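Local coordinates for beta sliding clamp (Caulobacter crescentus, PDB 5WCE), which probably confers processivity on DNA polymerases and other proteins by tethering them to DNA as a ring-shaped, head-to-tail homodimer around the duplex, at residues I147-F152 with A190-P195; Y167-N172 with R180-D185; I207-T212 with L245-I250; R259-D264 with K371-P376. All blocks are in the same frame, centred on the assembly; numbering follows the deposited sequence.

Interaction 1: I147-F152 with A190-P195; sequences IDKTRF and ALAEMP
Thr150 lays its methyl branch against Ala190 to Ala192 of strand 188-195, so that CG2 sits 3.6 Å from the backbone N of Ala192 and about as close to Ala192 CB. With chi1 at 60°, CG2 lies anti to the threonine's own carbonyl carbon and faces the strand, while OG1 takes the slot between backbone N and carbonyl carbon and bonds back to Leu146 O. The methyl of Ala190 comes in from the other end of the contact: its CB lies 3.7 Å from Thr150 CA and 3.9 Å from Lys149 O. It also meets the far rim of Phe152 obliquely, 4.0 Å from CE1, and Tyr372 touches both the ring and this alanine.

Within the central domain, the turn that follows helix 140-148 packs here on strand 188-195 of an antiparallel sheet. Ile147 O takes bonds from both Thr150 N and Arg151 N and so holds the turn that presents Thr150. Alanines at two alternate positions of the strand keep its near face shallow, which lets the turn come close.

Of the Lys149 side chain, CB makes the contact, 3.7 Å from Ala192 CB. The chain then bends at chi2 (-78°) and leads away from the strand, its NZ making a weak hydrogen bond to Gln343 O.

Interaction 2: Y167-N172 with R180-D185; sequences YVHTVN and RAVATD
The imidazole of His169 is sandwiched. Arg180 CB lies 3.9 Å above one face, offset toward the rim, in a CH-pi contact, and Tyr167 CE2 lies 3.3 Å off the opposite face, over the ring centre. In the ring plane, at the edge, stand Tyr167 O and Val182 CG2; ND1 gives Tyr167 O a weak hydrogen bond. Arg180 leaves the strand extended and turns at chi3 (-75°), which sets its guanidinium at 84° to the imidazole and lays it under Val171 CG2, which stands 3.5 Å above its centre.

Beneath these side chains runs the ladder of an antiparallel beta hairpin, strands 165-173 and 176-184. Tyr167 and Val182 form one hydrogen-bonded pair and His169 and Arg180 the next; the Arg180 N to His169 O bond is 2.8 Å long. Val168 and Ala181, between them, point to the other face.

Arg180 NH2 makes salt bridges to Glu193 and Glu173, and Tyr257 OH bonds both Arg180 NH1 and His169 NE2. Were Arg180 an alanine, Glu193 and Glu173 would probably lose this salt-bridge partner, and Val171 the flat group it lies on. The buried positive charge is probably balanced by the two carboxylates, and these bonds, with Val171 over one face, fix the guanidinium's orientation.

Interaction 3: I207-T212 with L245-I250; sequences IVPRKT and LTSKVI
Ser247 OG is held by two hydrogen bonds: Thr212 OG1 donates to it at 2.7 Å, and it donates in turn to Lys248 O at 2.6 Å, in the carbonyl plane and on a lone pair. The pair is packed hard as well, with Thr212 CG2 only 3.4 Å from Ser247 CB. With an alanine here in place of Ser247, the Thr212 hydroxyl would probably lose its acceptor and Lys248 O the hydroxyl that donates to it.

Pro209, at the N-cap position of helix 210-220, brings CD and CG up to the same carbonyl, CD 3.2 Å from Lys248 O. Beyond it, Ile250 N bonds to Ile207 O at 2.9 Å and 167°, and one water joins Ile207 N to Ile250 O. The two isoleucine side chains cross at about a right angle, Ile207 CG2 being 3.9 Å from Ile250 CB, and Ile250 CG1 also nears Pro209 CG.

At the helix end of the contact, Leu245 sets its two methyls against Thr212, and Met58 of strand 58-65 touches Thr212, Leu245 and Ser247. The contact thus joins two sheets of the chain: strand 206-209 borders one, next to strand 165-173, while strand 243-248 lies inside the other, between strands 58-65 and 235-240.

Interaction 4: R259-D264 with K371-P376; sequences RVIPRD and KYVLMP
Residues 259-264 belong to the loop that leads from strand 243-248, in the central domain, to strand 267-272, in the C-terminal domain, and here Val260, Ile261 and Pro262 lie against Val373 on strand 370-374. That strand pairs with strand 188-195, which carries one antiparallel sheet across the domain boundary. In the Escherichia coli relative, the hydrophobic cleft that receives the short binding motifs of polymerases and other partners lies between these two domains; the position of this apolar patch is consistent with the same use.

Val373 is the hub, and its two methyls divide the work. With chi1 at -173°, CG1 is anti to the backbone N and goes to the backbone of the loop, 4.1 Å from Val260 O. CG2 turns to the side chains, 3.9 Å from Ile261 CG1 and 4.1 Å from Pro262 CD, so this one methyl touches both; the Ile261 and Val373 side chains cross obliquely. No hydrogen bond links the segments; they meet by carbon packing. Ile261 also touches Leu189 and Leu191, so the loop rests on strand 188-195 as well as on 370-374; Pro359 packs on Val373.

At the other end, Lys371 runs straight out as far as CE before bending at chi4 (86°), and its aliphatic part crosses Ile261 at about a right angle, with CD 4.2 Å from Ile261 CG2.

Strand 188-195 ties most of this together. It holds the second segment of interaction 1 and runs between the strands of interactions 2 and 4: Glu193 OE1 meets Arg180 NH2 at 2.7 Å on one flank, and Leu191 N meets Lys371 O at 2.9 Å on the other. Tyr372 OH, 2.9 Å from Lys149 O, makes a second bond between interactions 1 and 4, and Leu191 CD1 packs 3.6 Å from Ile261 CD1. Interaction 2 is nested along the chain inside interaction 1 and touches interaction 3 through Val168 CG2 and Val208 CG2, 3.9 Å apart. Interactions 3 and 4, their centres about 26 Å apart, reach the same sheet without touching.

Interaction 1: I147-F152 with A190-P195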
loop_
_atom_site.group_PDB
_atom_site.type_symbol
_atom_site.label_atom_id
_atom_site.label_comp_id
_atom_site.label_asym_id
_atom_site.label_seq_id
_atom_site.Cartn_x
_atom_site.Cartn_y
_atom_site.Cartn_z
ATOM N N ILE A 147 -11.248 7.042 20.980
ATOM C CA ILE A 147 -10.466 7.442 19.857
ATOM C C ILE A 147 -11.048 6.932 18.522
ATOM O O ILE A 147 -11.252 7.717 17.568
ATOM C CB ILE A 147 -8.966 7.023 20.018
ATOM C CG1 ILE A 147 -8.339 7.819 21.155
ATOM C CG2 ILE A 147 -8.198 7.241 18.739
ATOM C CD1 ILE A 147 -7.007 7.237 21.653
ATOM N N ASP A 148 -11.310 5.631 18.450
ATOM C CA ASP A 148 -11.766 5.050 17.172
ATOM C C ASP A 148 -13.135 5.604 16.691
ATOM O O ASP A 148 -13.353 5.746 15.488
ATOM C CB ASP A 148 -11.800 3.534 17.224
ATOM C CG ASP A 148 -10.379 2.887 17.221
ATOM O OD1 ASP A 148 -9.375 3.632 17.125
ATOM O OD2 ASP A 148 -10.317 1.638 17.384
ATOM N N LYS A 149 -14.007 5.935 17.619
ATOM C CA LYS A 149 -15.293 6.582 17.302
ATOM C C LYS A 149 -15.197 8.006 16.780
ATOM O O LYS A 149 -16.162 8.503 16.213
ATOM C CB LYS A 149 -16.221 6.549 18.505
ATOM C CG LYS A 149 -16.609 5.166 19.007
ATOM C CD LYS A 149 -17.681 4.525 18.138
ATOM C CE LYS A 149 -18.205 3.277 18.800
ATOM N NZ LYS A 149 -19.013 2.498 17.827
ATOM N N THR A 150 -14.069 8.702 16.983
ATOM C CA THR A 150 -13.981 10.138 16.676
ATOM C C THR A 150 -12.826 10.591 15.787
ATOM O O THR A 150 -12.911 11.635 15.179
ATOM C CB THR A 150 -13.870 10.955 17.972
ATOM O OG1 THR A 150 -12.687 10.545 18.689
ATOM C CG2 THR A 150 -15.104 10.739 18.830
ATOM N N ARG A 151 -11.734 9.836 15.698
ATOM C CA ARG A 151 -10.492 10.461 15.197
ATOM C C ARG A 151 -10.539 10.753 13.690
ATOM O O ARG A 151 -9.890 11.663 13.219
ATOM C CB ARG A 151 -9.277 9.610 15.547
ATOM C CG ARG A 151 -9.080 8.425 14.697
ATOM C CD ARG A 151 -7.925 7.537 15.095
ATOM N NE ARG A 151 -6.684 7.951 14.524
ATOM C CZ ARG A 151 -5.665 7.128 14.219
ATOM N NH1 ARG A 151 -5.723 5.805 14.435
ATOM N NH2 ARG A 151 -4.589 7.652 13.682
ATOM N N PHE A 152 -11.398 10.031 12.972
ATOM C CA PHE A 152 -11.612 10.264 11.544
ATOM C C PHE A 152 -12.062 11.686 11.271
ATOM O O PHE A 152 -11.803 12.211 10.202
ATOM C CB PHE A 152 -12.627 9.247 10.974
ATOM C CG PHE A 152 -14.066 9.555 11.347
ATOM C CD1 PHE A 152 -14.620 9.077 12.532
ATOM C CD2 PHE A 152 -14.843 10.394 10.548
ATOM C CE1 PHE A 152 -15.927 9.401 12.911
ATOM C CE2 PHE A 152 -16.150 10.713 10.916
ATOM C CZ PHE A 152 -16.694 10.200 12.068
ATOM N N ALA A 190 -17.639 14.589 15.357
ATOM C CA ALA A 190 -17.789 13.297 16.025
ATOM C C ALA A 190 -17.614 13.459 17.507
ATOM O O ALA A 190 -16.728 14.211 17.956
ATOM C CB ALA A 190 -16.799 12.301 15.500
ATOM N N LEU A 191 -18.480 12.793 18.271
ATOM C CA LEU A 191 -18.481 12.874 19.708
ATOM C C LEU A 191 -18.610 11.448 20.257
ATOM O O LEU A 191 -19.459 10.655 19.775
ATOM C CB LEU A 191 -19.622 13.778 20.179
ATOM C CG LEU A 191 -19.861 13.952 21.690
ATOM C CD1 LEU A 191 -20.639 15.216 21.991
ATOM C CD2 LEU A 191 -20.530 12.775 22.380
ATOM N N ALA A 192 -17.775 11.111 21.251
ATOM C CA ALA A 192 -17.892 9.857 21.968
ATOM C C ALA A 192 -17.594 10.074 23.428
ATOM O O ALA A 192 -16.758 10.925 23.792
ATOM C CB ALA A 192 -16.989 8.807 21.377
ATOM N N GLU A 193 -18.299 9.357 24.289
ATOM C CA GLU A 193 -18.114 9.547 25.711
ATOM C C GLU A 193 -18.300 8.258 26.485
ATOM O O GLU A 193 -18.859 7.278 25.984
ATOM C CB GLU A 193 -19.034 10.648 26.219
ATOM C CG GLU A 193 -20.514 10.240 26.247
ATOM C CD GLU A 193 -21.484 11.372 26.350
ATOM O OE1 GLU A 193 -21.034 12.523 26.518
ATOM O OE2 GLU A 193 -22.722 11.074 26.297
ATOM N N MET A 194 -17.790 8.288 27.718
ATOM C CA MET A 194 -17.868 7.174 28.664
ATOM C C MET A 194 -18.083 7.730 30.056
ATOM O O MET A 194 -17.836 8.914 30.274
ATOM C CB MET A 194 -16.575 6.371 28.647
ATOM C CG MET A 194 -15.320 7.197 29.089
ATOM S SD MET A 194 -13.759 6.298 29.013
ATOM C CE MET A 194 -14.043 5.273 30.454
ATOM N N PRO A 195 -18.539 6.886 31.009
ATOM C CA PRO A 195 -18.559 7.343 32.401
ATOM C C PRO A 195 -17.150 7.753 32.823
ATOM O O PRO A 195 -16.193 7.046 32.528
ATOM C CB PRO A 195 -19.047 6.120 33.201
ATOM C CG PRO A 195 -19.711 5.229 32.189
ATOM C CD PRO A 195 -19.041 5.508 30.865
#

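Interaction 2: Y167-N172 with R180-D185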
loop_
_atom_site.group_PDB
_atom_site.type_symbol
_atom_site.label_atom_id
_atom_site.label_comp_id
_atom_site.label_asym_id
_atom_site.label_seq_id
_atom_site.Cartn_x
_atom_site.Cartn_y
_atom_site.Cartn_z
ATOM N N TYR A 167 -10.526 17.004 21.242
ATOM C CA TYR A 167 -10.818 17.741 22.456
ATOM C C TYR A 167 -11.287 16.778 23.544
ATOM O O TYR A 167 -12.397 16.215 23.453
ATOM C CB TYR A 167 -11.857 18.837 22.210
ATOM C CG TYR A 167 -12.178 19.682 23.412
ATOM C CD1 TYR A 167 -11.167 20.271 24.167
ATOM C CD2 TYR A 167 -13.491 19.931 23.790
ATOM C CE1 TYR A 167 -11.459 21.060 25.259
ATOM C CE2 TYR A 167 -13.807 20.718 24.888
ATOM C CZ TYR A 167 -12.800 21.267 25.618
ATOM O OH TYR A 167 -13.107 22.058 26.686
ATOM N N VAL A 168 -10.442 16.578 24.560
ATOM C CA VAL A 168 -10.697 15.629 25.633
ATOM C C VAL A 168 -11.029 16.410 26.873
ATOM O O VAL A 168 -10.264 17.250 27.288
ATOM C CB VAL A 168 -9.528 14.649 25.841
ATOM C CG1 VAL A 168 -9.829 13.729 27.008
ATOM C CG2 VAL A 168 -9.240 13.908 24.569
ATOM N N HIS A 169 -12.232 16.184 27.409
ATOM C CA HIS A 169 -12.770 16.916 28.504
ATOM C C HIS A 169 -13.885 16.162 29.236
ATOM O O HIS A 169 -14.376 15.141 28.748
ATOM C CB HIS A 169 -13.344 18.267 28.038
ATOM C CG HIS A 169 -14.470 18.143 27.047
ATOM N ND1 HIS A 169 -14.334 17.493 25.834
ATOM C CD2 HIS A 169 -15.748 18.587 27.095
ATOM C CE1 HIS A 169 -15.492 17.537 25.186
ATOM N NE2 HIS A 169 -16.358 18.205 25.926
ATOM N N THR A 170 -14.321 16.683 30.385
ATOM C CA THR A 170 -15.428 16.056 31.046
ATOM C C THR A 170 -16.641 16.980 31.064
ATOM O O THR A 170 -16.497 18.182 31.145
ATOM C CB THR A 170 -15.107 15.698 32.471
ATOM O OG1 THR A 170 -14.758 16.898 33.164
ATOM C CG2 THR A 170 -14.000 14.673 32.541
ATOM N N VAL A 171 -17.815 16.385 31.014
ATOM C CA VAL A 171 -19.078 17.102 31.094
ATOM C C VAL A 171 -19.969 16.443 32.148
ATOM O O VAL A 171 -19.880 15.218 32.351
ATOM C CB VAL A 171 -19.813 17.135 29.769
ATOM C CG1 VAL A 171 -19.048 17.950 28.764
ATOM C CG2 VAL A 171 -20.094 15.734 29.246
ATOM N N ASN A 172 -20.782 17.257 32.828
ATOM C CA ASN A 172 -21.729 16.764 33.813
ATOM C C ASN A 172 -23.040 16.645 33.085
ATOM O O ASN A 172 -23.708 17.636 32.887
ATOM C CB ASN A 172 -21.854 17.728 35.036
ATOM C CG ASN A 172 -23.027 17.382 35.946
ATOM O OD1 ASN A 172 -23.427 16.219 35.984
ATOM N ND2 ASN A 172 -23.661 18.393 36.566
ATOM N N ARG A 180 -15.309 12.749 27.710
ATOM C CA ARG A 180 -15.806 12.950 26.359
ATOM C C ARG A 180 -14.666 13.359 25.412
ATOM O O ARG A 180 -13.768 14.115 25.793
ATOM C CB ARG A 180 -16.910 14.037 26.357
ATOM C CG ARG A 180 -17.493 14.350 24.968
ATOM C CD ARG A 180 -18.546 15.438 25.068
ATOM N NE ARG A 180 -19.787 14.926 25.624
ATOM C CZ ARG A 180 -20.913 15.650 25.774
ATOM N NH1 ARG A 180 -20.959 16.951 25.447
ATOM N NH2 ARG A 180 -22.009 15.073 26.271
ATOM N N ALA A 181 -14.705 12.841 24.208
ATOM C CA ALA A 181 -13.810 13.218 23.141
ATOM C C ALA A 181 -14.642 13.787 21.984
ATOM O O ALA A 181 -15.624 13.148 21.561
ATOM C CB ALA A 181 -13.009 12.024 22.685
ATOM N N VAL A 182 -14.268 14.969 21.514
ATOM C CA VAL A 182 -14.952 15.634 20.378
ATOM C C VAL A 182 -13.910 15.999 19.312
ATOM O O VAL A 182 -12.838 16.543 19.630
ATOM C CB VAL A 182 -15.707 16.898 20.776
ATOM C CG1 VAL A 182 -16.224 17.627 19.538
ATOM C CG2 VAL A 182 -16.867 16.563 21.688
ATOM N N ALA A 183 -14.199 15.629 18.064
ATOM C CA ALA A 183 -13.344 15.972 16.923
ATOM C C ALA A 183 -14.202 16.687 15.888
ATOM O O ALA A 183 -15.352 16.296 15.648
ATOM C CB ALA A 183 -12.745 14.729 16.305
ATOM N N THR A 184 -13.667 17.716 15.303
ATOM C CA THR A 184 -14.287 18.382 14.148
ATOM C C THR A 184 -13.210 19.020 13.245
ATOM O O THR A 184 -12.188 19.543 13.711
ATOM C CB THR A 184 -15.351 19.406 14.564
ATOM O OG1 THR A 184 -15.996 19.928 13.392
ATOM C CG2 THR A 184 -14.827 20.523 15.407
ATOM N N ASP A 185 -13.489 19.012 11.955
ATOM C CA ASP A 185 -12.614 19.620 10.950
ATOM C C ASP A 185 -13.284 20.785 10.273
ATOM O O ASP A 185 -12.833 21.224 9.237
ATOM C CB ASP A 185 -12.222 18.549 9.912
ATOM C CG ASP A 185 -13.405 17.982 9.166
ATOM O OD1 ASP A 185 -14.563 18.407 9.420
ATOM O OD2 ASP A 185 -13.159 17.118 8.316
#

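Interaction 3: I207-T212 with L245-I250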
loop_
_atom_site.group_PDB
_atom_site.type_symbol
_atom_site.label_atom_id
_atom_site.label_comp_id
_atom_site.label_asym_id
_atom_site.label_seq_id
_atom_site.Cartn_x
_atom_site.Cartn_y
_atom_site.Cartn_z
ATOM N N ILE A 207 -6.811 19.932 24.021
ATOM C CA ILE A 207 -6.857 19.564 22.622
ATOM C C ILE A 207 -5.599 18.761 22.374
ATOM O O ILE A 207 -4.506 19.320 22.355
ATOM C CB ILE A 207 -6.947 20.777 21.681
ATOM C CG1 ILE A 207 -8.082 21.684 22.069
ATOM C CG2 ILE A 207 -7.079 20.283 20.239
ATOM C CD1 ILE A 207 -7.989 23.107 21.471
ATOM N N VAL A 208 -5.777 17.451 22.219
ATOM C CA VAL A 208 -4.663 16.517 22.029
ATOM C C VAL A 208 -4.338 16.474 20.522
ATOM O O VAL A 208 -5.207 16.127 19.710
ATOM C CB VAL A 208 -4.972 15.119 22.578
ATOM C CG1 VAL A 208 -3.709 14.256 22.505
ATOM C CG2 VAL A 208 -5.560 15.179 23.988
ATOM N N PRO A 209 -3.082 16.817 20.139
ATOM C CA PRO A 209 -2.739 16.843 18.702
ATOM C C PRO A 209 -3.031 15.549 17.947
ATOM O O PRO A 209 -2.909 14.442 18.492
ATOM C CB PRO A 209 -1.220 17.141 18.704
ATOM C CG PRO A 209 -1.012 17.899 19.964
ATOM C CD PRO A 209 -1.943 17.245 20.977
ATOM N N ARG A 210 -3.400 15.711 16.676
ATOM C CA ARG A 210 -3.713 14.588 15.815
ATOM C C ARG A 210 -2.656 13.516 15.855
ATOM O O ARG A 210 -2.973 12.341 16.043
ATOM C CB ARG A 210 -3.976 15.072 14.370
ATOM C CG ARG A 210 -4.325 13.967 13.388
ATOM C CD ARG A 210 -4.400 14.476 11.949
ATOM N NE ARG A 210 -3.125 15.067 11.504
ATOM C CZ ARG A 210 -2.824 16.371 11.380
ATOM N NH1 ARG A 210 -3.697 17.364 11.601
ATOM N NH2 ARG A 210 -1.571 16.699 10.984
ATOM N N LYS A 211 -1.398 13.898 15.671
ATOM C CA LYS A 211 -0.330 12.907 15.658
ATOM C C LYS A 211 -0.196 12.211 17.011
ATOM O O LYS A 211 0.100 11.020 17.094
ATOM C CB LYS A 211 0.996 13.527 15.185
ATOM C CG LYS A 211 2.147 12.508 15.199
ATOM C CD LYS A 211 3.470 13.076 14.693
ATOM C CE LYS A 211 4.611 12.091 14.903
ATOM N NZ LYS A 211 5.905 12.740 14.506
ATOM N N THR A 212 -0.385 12.960 18.094
ATOM C CA THR A 212 -0.326 12.375 19.437
ATOM C C THR A 212 -1.370 11.298 19.672
ATOM O O THR A 212 -1.089 10.258 20.242
ATOM C CB THR A 212 -0.491 13.496 20.510
ATOM O OG1 THR A 212 0.561 14.498 20.315
ATOM C CG2 THR A 212 -0.459 12.890 21.931
ATOM N N LEU A 245 4.011 8.214 26.584
ATOM C CA LEU A 245 3.984 9.230 25.549
ATOM C C LEU A 245 3.606 10.533 26.240
ATOM O O LEU A 245 2.540 10.605 26.866
ATOM C CB LEU A 245 2.962 8.820 24.501
ATOM C CG LEU A 245 2.758 9.614 23.225
ATOM C CD1 LEU A 245 1.404 9.204 22.603
ATOM C CD2 LEU A 245 2.704 11.085 23.391
ATOM N N THR A 246 4.492 11.520 26.210
ATOM C CA THR A 246 4.212 12.839 26.789
ATOM C C THR A 246 4.111 13.825 25.630
ATOM O O THR A 246 4.980 13.828 24.734
ATOM C CB THR A 246 5.316 13.262 27.769
ATOM O OG1 THR A 246 5.580 12.214 28.706
ATOM C CG2 THR A 246 4.935 14.519 28.473
ATOM N N SER A 247 3.076 14.671 25.624
ATOM C CA SER A 247 2.840 15.582 24.484
ATOM C C SER A 247 2.399 16.954 24.917
ATOM O O SER A 247 1.625 17.114 25.906
ATOM C CB SER A 247 1.774 14.979 23.526
ATOM O OG SER A 247 1.424 15.877 22.465
ATOM N N LYS A 248 2.844 17.967 24.163
ATOM C CA LYS A 248 2.179 19.283 24.211
ATOM C C LYS A 248 0.718 19.132 23.757
ATOM O O LYS A 248 0.353 18.166 23.075
ATOM C CB LYS A 248 2.839 20.285 23.279
ATOM C CG LYS A 248 4.268 20.644 23.671
ATOM C CD LYS A 248 4.909 21.470 22.579
ATOM C CE LYS A 248 6.365 21.724 22.947
ATOM N NZ LYS A 248 7.056 22.491 21.885
ATOM N N VAL A 249 -0.076 20.130 24.137
ATOM C CA VAL A 249 -1.484 20.198 23.737
ATOM C C VAL A 249 -1.637 21.428 22.871
ATOM O O VAL A 249 -0.791 22.294 22.890
ATOM C CB VAL A 249 -2.471 20.222 24.944
ATOM C CG1 VAL A 249 -2.377 18.914 25.754
ATOM C CG2 VAL A 249 -2.299 21.412 25.784
ATOM N N ILE A 250 -2.665 21.476 22.052
ATOM C CA ILE A 250 -2.871 22.639 21.211
ATOM C C ILE A 250 -3.392 23.809 22.071
ATOM O O ILE A 250 -4.382 23.657 22.764
ATOM C CB ILE A 250 -3.786 22.330 20.029
ATOM C CG1 ILE A 250 -3.079 21.327 19.129
ATOM C CG2 ILE A 250 -4.145 23.620 19.294
ATOM C CD1 ILE A 250 -3.898 20.729 18.034
HETATM O O HOH W 1 -5.695 22.430 24.879
#

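Interaction 4: R259-D264 with K371-P376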
loop_
_atom_site.group_PDB
_atom_site.type_symbol
_atom_site.label_atom_id
_atom_site.label_comp_id
_atom_site.label_asym_id
_atom_site.label_seq_id
_atom_site.Cartn_x
_atom_site.Cartn_y
_atom_site.Cartn_z
ATOM N N ARG A 259 -23.098 24.245 20.629
ATOM C CA ARG A 259 -23.942 25.115 19.783
ATOM C C ARG A 259 -24.198 24.571 18.380
ATOM O O ARG A 259 -25.158 24.951 17.703
ATOM C CB ARG A 259 -23.309 26.516 19.676
ATOM N N VAL A 260 -23.329 23.667 17.959
ATOM C CA VAL A 260 -23.361 23.051 16.648
ATOM C C VAL A 260 -24.173 21.744 16.667
ATOM O O VAL A 260 -24.670 21.311 15.635
ATOM C CB VAL A 260 -21.913 22.745 16.177
ATOM C CG1 VAL A 260 -21.917 22.275 14.726
ATOM C CG2 VAL A 260 -21.028 23.992 16.325
ATOM N N ILE A 261 -24.255 21.088 17.824
ATOM C CA ILE A 261 -24.893 19.795 17.928
ATOM C C ILE A 261 -26.369 20.059 18.103
ATOM O O ILE A 261 -26.802 20.573 19.148
ATOM C CB ILE A 261 -24.356 18.903 19.074
ATOM C CG1 ILE A 261 -22.877 18.596 18.825
ATOM C CG2 ILE A 261 -25.187 17.617 19.160
ATOM C CD1 ILE A 261 -22.239 17.652 19.819
ATOM N N PRO A 262 -27.152 19.721 17.076
ATOM C CA PRO A 262 -28.588 20.023 17.151
ATOM C C PRO A 262 -29.342 19.247 18.240
ATOM O O PRO A 262 -29.191 18.029 18.365
ATOM C CB PRO A 262 -29.112 19.669 15.753
ATOM C CG PRO A 262 -28.060 18.841 15.102
ATOM C CD PRO A 262 -26.806 18.852 15.943
ATOM N N ARG A 263 -30.169 19.951 19.011
ATOM C CA ARG A 263 -30.952 19.321 20.091
ATOM C C ARG A 263 -32.387 19.104 19.727
ATOM O O ARG A 263 -33.026 18.222 20.297
ATOM C CB ARG A 263 -30.929 20.201 21.332
ATOM C CG ARG A 263 -29.558 20.370 21.946
ATOM C CD ARG A 263 -29.621 21.384 23.096
ATOM N NE ARG A 263 -28.360 21.345 23.828
ATOM N N ASP A 264 -32.896 19.905 18.809
ATOM C CA ASP A 264 -34.327 19.976 18.562
ATOM C C ASP A 264 -34.739 19.478 17.198
ATOM O O ASP A 264 -35.860 19.740 16.804
ATOM C CB ASP A 264 -34.759 21.444 18.726
ATOM C CG ASP A 264 -34.401 22.003 20.092
ATOM O OD1 ASP A 264 -34.507 21.240 21.076
ATOM O OD2 ASP A 264 -33.996 23.186 20.169
ATOM N N LYS A 371 -22.363 10.699 19.211
ATOM C CA LYS A 371 -23.175 11.581 18.360
ATOM C C LYS A 371 -22.350 11.951 17.149
ATOM O O LYS A 371 -21.150 12.286 17.272
ATOM C CB LYS A 371 -23.635 12.849 19.119
ATOM C CG LYS A 371 -24.586 12.566 20.258
ATOM C CD LYS A 371 -24.998 13.860 20.976
ATOM C CE LYS A 371 -25.927 13.658 22.184
ATOM N NZ LYS A 371 -25.194 13.385 23.446
ATOM N N TYR A 372 -22.987 11.957 15.964
ATOM C CA TYR A 372 -22.347 12.491 14.762
ATOM C C TYR A 372 -23.191 13.643 14.166
ATOM O O TYR A 372 -24.433 13.633 14.226
ATOM C CB TYR A 372 -22.122 11.423 13.728
ATOM C CG TYR A 372 -21.264 10.337 14.306
ATOM C CD1 TYR A 372 -19.881 10.499 14.389
ATOM C CD2 TYR A 372 -21.832 9.207 14.855
ATOM C CE1 TYR A 372 -19.101 9.514 14.999
ATOM C CE2 TYR A 372 -21.049 8.252 15.501
ATOM C CZ TYR A 372 -19.671 8.443 15.538
ATOM O OH TYR A 372 -18.842 7.488 16.151
ATOM N N VAL A 373 -22.484 14.634 13.674
ATOM C CA VAL A 373 -23.089 15.792 13.056
ATOM C C VAL A 373 -22.509 15.885 11.620
ATOM O O VAL A 373 -21.259 15.846 11.406
ATOM C CB VAL A 373 -22.862 17.110 13.808
ATOM C CG1 VAL A 373 -23.672 18.232 13.177
ATOM C CG2 VAL A 373 -23.268 16.992 15.272
ATOM N N LEU A 374 -23.431 15.976 10.666
ATOM C CA LEU A 374 -23.133 16.254 9.255
ATOM C C LEU A 374 -23.680 17.613 8.873
ATOM O O LEU A 374 -24.812 17.939 9.243
ATOM C CB LEU A 374 -23.777 15.223 8.336
ATOM C CG LEU A 374 -23.230 13.800 8.508
ATOM C CD1 LEU A 374 -24.183 12.772 7.896
ATOM C CD2 LEU A 374 -21.834 13.717 7.954
ATOM N N MET A 375 -22.841 18.360 8.146
ATOM C CA MET A 375 -23.195 19.683 7.689
ATOM C C MET A 375 -23.656 19.577 6.229
ATOM O O MET A 375 -22.982 18.988 5.402
ATOM C CB MET A 375 -22.013 20.611 7.847
ATOM C CG MET A 375 -21.473 20.612 9.296
ATOM S SD MET A 375 -22.734 21.103 10.491
ATOM C CE MET A 375 -22.924 22.784 9.910
ATOM N N PRO A 376 -24.825 20.123 5.926
ATOM C CA PRO A 376 -25.293 19.963 4.556
ATOM C C PRO A 376 -24.650 20.919 3.596
ATOM O O PRO A 376 -24.017 21.898 3.981
ATOM C CB PRO A 376 -26.796 20.206 4.675
ATOM C CG PRO A 376 -26.888 21.264 5.728
ATOM C CD PRO A 376 -25.809 20.883 6.730
#